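Local coordinates for putative glycosyltransferase (Mannosyltransferase) involved in glycosylating the PBCV-1 major capsid protein (Paramecium bursaria Chlorella virus 1, PDB 2P6W), which probably transfers a sugar from a nucleotide-sugar donor in glycosylating the viral major capsid protein, using a manganese-binding N-terminal domain of the GT-A type, at residues E74-D80 against G123-K129. Sequence-based numbering, arbitrary orientation.
Sequences EWFLWLD and GVKFVHK. With MN (manganese (II) ion), chain B.
L77 and F126 show in miniature how neighbouring antiparallel strands pair side chains on one face of a sheet. With its CG anti to the backbone N (chi1 172°), L77 leans toward the other strand and lays CD1 over the centre of the F126 ring, 3.6 Å from the centroid, a CH-pi contact. The same methyl reaches V124 CG1 at 3.8 Å, and L79 CD2 meets V124 beside it, closing a compact apolar row. Beneath it the main chains are joined by pairs of hydrogen bonds at F76 with V127 and at W78 with K125; the straightest runs from V127 N to F76 O, 2.7 Å at 171°.

Packing changes character toward E74 and K129. H128 presents its ring edge to the face of W75 in a T-shaped stack, planes at 86°, while its CB sits over the six-membered ring. H128 is partly exposed and K129 lies at the surface, although K129 N still bonds to E74 O.

The far end is buried and polar. D80 N bonds to G123 O, and the D80 carboxylate lies close against G123 CA. Its OD1 accepts W78 NE1 at 2.9 Å through the anti lone pair, nearly in the indole plane, and also a salt bridge from R59, two partners that should help hold the carboxylate's rotation while OD2 binds manganese. D82 and H195 complete the protein's share of the metal site; D80 and D82 form the DxD motif characteristic of GT-A glycosyltransferases. Both strands lie centrally in the mixed sheet: 8-13 flanks 75-79, 107-110 flanks 124-128, and helix 59-69 packs on F76, W78 and V127.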
ATOM      1  N   GLU A  74       1.091 -12.072 -10.135  1.00 23.25           N
ATOM      2  CA  GLU A  74      -0.367 -12.177 -10.137  1.00 23.69           C
ATOM      3  C   GLU A  74      -1.002 -11.099  -9.279  1.00 23.13           C
ATOM      4  O   GLU A  74      -1.985 -10.486  -9.688  1.00 22.85           O
ATOM      5  CB  GLU A  74      -0.808 -13.540  -9.632  1.00 24.14           C
ATOM      6  CG  GLU A  74      -0.360 -14.677 -10.520  1.00 28.64           C
ATOM      7  CD  GLU A  74      -0.703 -16.012  -9.913  1.00 32.87           C
ATOM      8  OE1 GLU A  74      -1.897 -16.372  -9.973  1.00 36.62           O
ATOM      9  OE2 GLU A  74       0.214 -16.674  -9.361  1.00 32.89           O
ATOM     10  N   TRP A  75      -0.444 -10.894  -8.084  1.00 23.20           N
ATOM     11  CA  TRP A  75      -0.913  -9.839  -7.177  1.00 22.20           C
ATOM     12  C   TRP A  75       0.181  -8.840  -6.857  1.00 22.19           C
ATOM     13  O   TRP A  75       1.273  -9.235  -6.425  1.00 21.98           O
ATOM     14  CB  TRP A  75      -1.405 -10.422  -5.853  1.00 23.84           C
ATOM     15  CG  TRP A  75      -2.763 -11.039  -5.975  1.00 24.94           C
ATOM     16  CD1 TRP A  75      -3.053 -12.367  -6.098  1.00 26.83           C
ATOM     17  CD2 TRP A  75      -4.013 -10.351  -6.010  1.00 25.94           C
ATOM     18  NE1 TRP A  75      -4.406 -12.545  -6.217  1.00 27.20           N
ATOM     19  CE2 TRP A  75      -5.024 -11.327  -6.156  1.00 26.43           C
ATOM     20  CE3 TRP A  75      -4.382  -9.009  -5.934  1.00 24.89           C
ATOM     21  CZ2 TRP A  75      -6.380 -10.997  -6.219  1.00 26.44           C
ATOM     22  CZ3 TRP A  75      -5.749  -8.687  -6.004  1.00 25.55           C
ATOM     23  CH2 TRP A  75      -6.713  -9.675  -6.146  1.00 26.51           C
ATOM     24  N   PHE A  76      -0.122  -7.561  -7.062  1.00 20.77           N
ATOM     25  CA  PHE A  76       0.765  -6.464  -6.664  1.00 21.02           C
ATOM     26  C   PHE A  76       0.253  -5.933  -5.348  1.00 22.07           C
ATOM     27  O   PHE A  76      -0.953  -5.779  -5.168  1.00 23.08           O
ATOM     28  CB  PHE A  76       0.748  -5.342  -7.704  1.00 20.78           C
ATOM     29  CG  PHE A  76       1.347  -5.756  -9.015  1.00 20.13           C
ATOM     30  CD1 PHE A  76       2.719  -5.634  -9.238  1.00 19.73           C
ATOM     31  CD2 PHE A  76       0.539  -6.292 -10.016  1.00 19.84           C
ATOM     32  CE1 PHE A  76       3.275  -6.035 -10.440  1.00 20.28           C
ATOM     33  CE2 PHE A  76       1.099  -6.700 -11.235  1.00 21.96           C
ATOM     34  CZ  PHE A  76       2.475  -6.572 -11.437  1.00 21.83           C
ATOM     35  N   LEU A  77       1.165  -5.679  -4.417  1.00 21.27           N
ATOM     36  CA  LEU A  77       0.772  -5.161  -3.112  1.00 21.18           C
ATOM     37  C   LEU A  77       1.539  -3.862  -2.883  1.00 21.07           C
ATOM     38  O   LEU A  77       2.750  -3.888  -2.688  1.00 21.40           O
ATOM     39  CB  LEU A  77       1.088  -6.194  -2.013  1.00 21.26           C
ATOM     40  CG  LEU A  77       0.904  -5.711  -0.573  1.00 21.44           C
ATOM     41  CD1 LEU A  77      -0.516  -5.174  -0.352  1.00 21.98           C
ATOM     42  CD2 LEU A  77       1.211  -6.819   0.415  1.00 22.12           C
ATOM     43  N   TRP A  78       0.834  -2.731  -2.923  1.00 20.37           N
ATOM     44  CA  TRP A  78       1.440  -1.439  -2.594  1.00 19.99           C
ATOM     45  C   TRP A  78       1.450  -1.248  -1.079  1.00 20.61           C
ATOM     46  O   TRP A  78       0.406  -1.426  -0.452  1.00 21.09           O
ATOM     47  CB  TRP A  78       0.630  -0.276  -3.207  1.00 20.59           C
ATOM     48  CG  TRP A  78       1.090   1.020  -2.631  1.00 21.03           C
ATOM     49  CD1 TRP A  78       0.533   1.714  -1.590  1.00 20.83           C
ATOM     50  CD2 TRP A  78       2.279   1.736  -2.995  1.00 20.22           C
ATOM     51  NE1 TRP A  78       1.296   2.823  -1.295  1.00 21.36           N
ATOM     52  CE2 TRP A  78       2.366   2.865  -2.150  1.00 22.03           C
ATOM     53  CE3 TRP A  78       3.278   1.537  -3.961  1.00 20.00           C
ATOM     54  CZ2 TRP A  78       3.420   3.788  -2.232  1.00 20.74           C
ATOM     55  CZ3 TRP A  78       4.323   2.469  -4.054  1.00 20.94           C
ATOM     56  CH2 TRP A  78       4.387   3.573  -3.186  1.00 20.21           C
ATOM     57  N   LEU A  79       2.603  -0.873  -0.514  1.00 19.98           N
ATOM     58  CA  LEU A  79       2.698  -0.431   0.884  1.00 19.78           C
ATOM     59  C   LEU A  79       3.316   0.954   0.939  1.00 20.08           C
ATOM     60  O   LEU A  79       4.400   1.178   0.361  1.00 20.41           O
ATOM     61  CB  LEU A  79       3.615  -1.368   1.684  1.00 19.46           C
ATOM     62  CG  LEU A  79       3.238  -2.842   1.730  1.00 19.86           C
ATOM     63  CD1 LEU A  79       4.266  -3.595   2.571  1.00 21.87           C
ATOM     64  CD2 LEU A  79       1.818  -3.096   2.229  1.00 21.76           C
ATOM     65  N   ASP A  80       2.659   1.885   1.637  1.00 20.09           N
ATOM     66  CA  ASP A  80       3.265   3.207   1.899  1.00 20.26           C
ATOM     67  C   ASP A  80       4.616   2.994   2.571  1.00 20.32           C
ATOM     68  O   ASP A  80       4.813   1.996   3.273  1.00 19.55           O
ATOM     69  CB  ASP A  80       2.418   4.031   2.875  1.00 20.56           C
ATOM     70  CG  ASP A  80       1.195   4.658   2.231  1.00 21.98           C
ATOM     71  OD1 ASP A  80       0.969   4.461   1.018  1.00 21.58           O
ATOM     72  OD2 ASP A  80       0.456   5.355   2.965  1.00 20.79           O
ATOM     73  N   GLY A 123      -3.140   3.000   1.951  1.00 21.01           N
ATOM     74  CA  GLY A 123      -1.747   2.845   2.387  1.00 20.22           C
ATOM     75  C   GLY A 123      -1.276   1.403   2.215  1.00 20.14           C
ATOM     76  O   GLY A 123      -0.072   1.128   2.146  1.00 20.50           O
ATOM     77  N   VAL A 124      -2.242   0.484   2.170  1.00 19.77           N
ATOM     78  CA  VAL A 124      -2.029  -0.935   1.829  1.00 19.85           C
ATOM     79  C   VAL A 124      -3.106  -1.283   0.803  1.00 20.19           C
ATOM     80  O   VAL A 124      -4.292  -1.093   1.081  1.00 20.46           O
ATOM     81  CB  VAL A 124      -2.213  -1.858   3.058  1.00 19.64           C
ATOM     82  CG1 VAL A 124      -1.983  -3.302   2.656  1.00 18.40           C
ATOM     83  CG2 VAL A 124      -1.212  -1.468   4.168  1.00 20.06           C
ATOM     84  N   LYS A 125      -2.694  -1.765  -0.372  1.00 20.63           N
ATOM     85  CA  LYS A 125      -3.636  -1.952  -1.484  1.00 20.02           C
ATOM     86  C   LYS A 125      -3.145  -3.090  -2.361  1.00 20.79           C
ATOM     87  O   LYS A 125      -2.017  -3.045  -2.874  1.00 20.98           O
ATOM     88  CB  LYS A 125      -3.731  -0.664  -2.326  1.00 20.78           C
ATOM     89  CG  LYS A 125      -4.645  -0.754  -3.535  1.00 20.89           C
ATOM     90  CD  LYS A 125      -4.677   0.562  -4.338  1.00 21.34           C
ATOM     91  CE  LYS A 125      -3.368   0.816  -5.095  1.00 22.52           C
ATOM     92  NZ  LYS A 125      -3.572   1.900  -6.161  1.00 22.68           N
ATOM     93  N   PHE A 126      -3.990  -4.112  -2.514  1.00 20.49           N
ATOM     94  CA  PHE A 126      -3.716  -5.256  -3.385  1.00 20.50           C
ATOM     95  C   PHE A 126      -4.350  -5.003  -4.731  1.00 21.06           C
ATOM     96  O   PHE A 126      -5.537  -4.699  -4.806  1.00 20.79           O
ATOM     97  CB  PHE A 126      -4.363  -6.531  -2.831  1.00 20.06           C
ATOM     98  CG  PHE A 126      -3.696  -7.092  -1.603  1.00 19.39           C
ATOM     99  CD1 PHE A 126      -2.821  -8.162  -1.714  1.00 20.18           C
ATOM    100  CD2 PHE A 126      -3.993  -6.595  -0.327  1.00 21.02           C
ATOM    101  CE1 PHE A 126      -2.213  -8.725  -0.573  1.00 21.86           C
ATOM    102  CE2 PHE A 126      -3.382  -7.155   0.822  1.00 21.62           C
ATOM    103  CZ  PHE A 126      -2.508  -8.221   0.687  1.00 22.42           C
ATOM    104  N   VAL A 127      -3.554  -5.162  -5.787  1.00 21.09           N
ATOM    105  CA  VAL A 127      -3.995  -4.925  -7.161  1.00 20.79           C
ATOM    106  C   VAL A 127      -3.653  -6.151  -8.012  1.00 20.45           C
ATOM    107  O   VAL A 127      -2.479  -6.505  -8.144  1.00 20.74           O
ATOM    108  CB  VAL A 127      -3.244  -3.713  -7.781  1.00 20.59           C
ATOM    109  CG1 VAL A 127      -3.827  -3.378  -9.155  1.00 22.68           C
ATOM    110  CG2 VAL A 127      -3.315  -2.502  -6.869  1.00 20.73           C
ATOM    111  N   HIS A 128      -4.667  -6.784  -8.609  1.00 20.40           N
ATOM    112  CA  HIS A 128      -4.449  -7.955  -9.447  1.00 20.73           C
ATOM    113  C   HIS A 128      -3.770  -7.517 -10.740  1.00 20.25           C
ATOM    114  O   HIS A 128      -3.987  -6.387 -11.206  1.00 21.13           O
ATOM    115  CB  HIS A 128      -5.785  -8.597  -9.796  1.00 20.61           C
ATOM    116  CG  HIS A 128      -5.656  -9.947 -10.424  1.00 21.17           C
ATOM    117  ND1 HIS A 128      -5.623 -10.128 -11.792  1.00 23.24           N
ATOM    118  CD2 HIS A 128      -5.546 -11.181  -9.880  1.00 23.48           C
ATOM    119  CE1 HIS A 128      -5.494 -11.413 -12.062  1.00 25.00           C
ATOM    120  NE2 HIS A 128      -5.447 -12.078 -10.920  1.00 23.49           N
ATOM    121  N   LYS A 129      -2.972  -8.406 -11.328  1.00 20.73           N
ATOM    122  CA  LYS A 129      -2.305  -8.075 -12.589  1.00 21.18           C
ATOM    123  C   LYS A 129      -3.259  -7.570 -13.661  1.00 20.81           C
ATOM    124  O   LYS A 129      -2.859  -6.771 -14.507  1.00 21.38           O
ATOM    125  CB  LYS A 129      -1.477  -9.248 -13.121  1.00 21.83           C
ATOM    126  CG  LYS A 129      -2.272 -10.474 -13.426  1.00 24.35           C
ATOM    127  CD  LYS A 129      -1.624 -11.278 -14.563  1.00 30.13           C
ATOM    128  CE  LYS A 129      -2.364 -12.589 -14.807  1.00 32.44           C
ATOM    129  NZ  LYS A 129      -3.663 -12.424 -15.522  1.00 34.94           N
TER
HETATM  130 MN    MN B 214       0.557   6.180   4.950  1.00 22.11          MN